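Local coordinates for fatty acid amide hydrolase (Candida albicans, PDB 6KVR), which probably hydrolyses monocarboxylic acid amides to the carboxylate and ammonia, as expected of a serine hydrolase of the amidase signature family, at residues P154-E159 with G238-Y243. Sequence-based numbering, arbitrary orientation.
Sequences PISLKE and GAIVGY
Ser156 and Ile240 meet through one small branch each: the hydroxyl OG of Ser156 lies 3.7 Å from the methyl CG2 of Ile240, with Ser156 CB 4.1 Å from the same methyl. Both side chains leave their backbones toward the opposite segment, the serine from strand 155-158 and the isoleucine from helix 235-243. With CG1 of Ile240 anti to the backbone N (chi1 -171°), CG2 takes the closest place against the hydroxyl, while the longer arm runs past the serine and brings CD1 to 4.4 Å from Ser156 CB. Val241, the next residue on the helix, adds a looser approach, its CG2 4.4 Å from Ser156 OG.

No hydrogen bond joins the two segments, and the touch is plain van der Waals packing with the backbones apart, 8.0 Å between Ser156 CA and Ile240 CA. The buried hydroxyl is satisfied elsewhere, by hydrogen bonds to Glu237 OE1, one turn before Val241 on the same helix, and to Ser246 OG, farther along the chain. Two residues along the strand, Lys158, the predicted charge-relay lysine, hydrogen-bonds Ser233 and Ser252. Helix 235-243 packs on the central mixed sheet at strand 155-158, which runs between the parallel strands 199-201 and 248-253.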
loop_
_atom_site.group_PDB
_atom_site.type_symbol
_atom_site.label_atom_id
_atom_site.label_comp_id
_atom_site.label_asym_id
_atom_site.label_seq_id
_atom_site.Cartn_x
_atom_site.Cartn_y
_atom_site.Cartn_z
ATOM N N PRO A 154 3.169 -28.311 -14.383
ATOM C CA PRO A 154 2.572 -28.766 -13.102
ATOM C C PRO A 154 3.078 -27.958 -11.917
ATOM O O PRO A 154 4.281 -27.915 -11.630
ATOM C CB PRO A 154 3.009 -30.236 -13.007
ATOM C CG PRO A 154 3.523 -30.601 -14.362
ATOM C CD PRO A 154 4.070 -29.322 -14.948
ATOM N N ILE A 155 2.143 -27.344 -11.194
ATOM C CA ILE A 155 2.443 -26.381 -10.143
ATOM C C ILE A 155 1.762 -26.853 -8.866
ATOM O O ILE A 155 0.589 -27.239 -8.894
ATOM C CB ILE A 155 1.993 -24.965 -10.555
ATOM C CG1 ILE A 155 2.915 -24.440 -11.663
ATOM C CG2 ILE A 155 1.953 -24.002 -9.361
ATOM C CD1 ILE A 155 2.726 -22.982 -12.005
ATOM N N SER A 156 2.514 -26.879 -7.766
ATOM C CA SER A 156 1.966 -27.246 -6.469
ATOM C C SER A 156 1.492 -26.001 -5.719
ATOM O O SER A 156 2.041 -24.909 -5.877
ATOM C CB SER A 156 3.004 -27.996 -5.635
ATOM O OG SER A 156 4.195 -27.240 -5.532
ATOM N N LEU A 157 0.476 -26.183 -4.881
ATOM C CA LEU A 157 -0.275 -25.085 -4.280
ATOM C C LEU A 157 -0.354 -25.279 -2.770
ATOM O O LEU A 157 -0.695 -26.367 -2.293
ATOM C CB LEU A 157 -1.681 -25.013 -4.867
ATOM C CG LEU A 157 -1.798 -24.743 -6.367
ATOM C CD1 LEU A 157 -3.195 -25.035 -6.811
ATOM C CD2 LEU A 157 -1.400 -23.305 -6.710
ATOM N N LYS A 158 -0.015 -24.230 -2.021
ATOM C CA LYS A 158 -0.211 -24.266 -0.576
ATOM C C LYS A 158 -1.699 -24.432 -0.283
ATOM O O LYS A 158 -2.540 -23.819 -0.946
ATOM C CB LYS A 158 0.343 -22.985 0.053
ATOM C CG LYS A 158 0.502 -22.997 1.564
ATOM C CD LYS A 158 1.059 -21.655 2.043
ATOM C CE LYS A 158 1.072 -21.569 3.573
ATOM N NZ LYS A 158 2.003 -20.507 4.088
ATOM N N GLU A 159 -2.017 -25.288 0.695
ATOM C CA GLU A 159 -3.409 -25.671 0.938
ATOM C C GLU A 159 -4.303 -24.470 1.265
ATOM O O GLU A 159 -5.458 -24.417 0.826
ATOM C CB GLU A 159 -3.488 -26.705 2.071
ATOM C CG GLU A 159 -4.881 -27.352 2.250
ATOM C CD GLU A 159 -5.890 -26.478 3.038
ATOM O OE1 GLU A 159 -5.474 -25.480 3.682
ATOM O OE2 GLU A 159 -7.106 -26.785 3.001
ATOM N N GLY A 238 8.201 -26.424 0.261
ATOM C CA GLY A 238 9.644 -26.599 0.314
ATOM C C GLY A 238 10.057 -28.042 0.084
ATOM O O GLY A 238 10.998 -28.318 -0.666
ATOM N N ALA A 239 9.348 -28.983 0.712
ATOM C CA ALA A 239 9.678 -30.391 0.534
ATOM C C ALA A 239 9.502 -30.813 -0.921
ATOM O O ALA A 239 10.403 -31.416 -1.514
ATOM C CB ALA A 239 8.823 -31.258 1.461
ATOM N N ILE A 240 8.353 -30.491 -1.525
ATOM C CA ILE A 240 8.052 -31.043 -2.846
ATOM C C ILE A 240 8.892 -30.360 -3.922
ATOM O O ILE A 240 9.324 -31.001 -4.882
ATOM C CB ILE A 240 6.542 -30.958 -3.151
ATOM C CG1 ILE A 240 6.220 -31.726 -4.428
ATOM C CG2 ILE A 240 6.087 -29.508 -3.350
ATOM C CD1 ILE A 240 4.727 -31.877 -4.680
ATOM N N VAL A 241 9.137 -29.058 -3.792
ATOM C CA VAL A 241 9.992 -28.387 -4.763
ATOM C C VAL A 241 11.433 -28.865 -4.607
ATOM O O VAL A 241 12.079 -29.250 -5.587
ATOM C CB VAL A 241 9.859 -26.853 -4.631
ATOM C CG1 VAL A 241 10.851 -26.125 -5.538
ATOM C CG2 VAL A 241 8.430 -26.415 -4.959
ATOM N N GLY A 242 11.943 -28.902 -3.367
ATOM C CA GLY A 242 13.296 -29.401 -3.135
ATOM C C GLY A 242 13.521 -30.818 -3.642
ATOM O O GLY A 242 14.619 -31.158 -4.083
ATOM N N TYR A 243 12.491 -31.658 -3.587
ATOM C CA TYR A 243 12.528 -33.004 -4.135
ATOM C C TYR A 243 12.319 -33.041 -5.646
ATOM O O TYR A 243 12.597 -34.074 -6.260
ATOM C CB TYR A 243 11.450 -33.855 -3.464
ATOM C CG TYR A 243 11.578 -35.359 -3.656
ATOM C CD1 TYR A 243 12.369 -36.122 -2.804
ATOM C CD2 TYR A 243 10.875 -36.021 -4.655
ATOM C CE1 TYR A 243 12.479 -37.503 -2.958
ATOM C CE2 TYR A 243 10.977 -37.415 -4.813
ATOM C CZ TYR A 243 11.775 -38.140 -3.965
ATOM O OH TYR A 243 11.878 -39.506 -4.121
#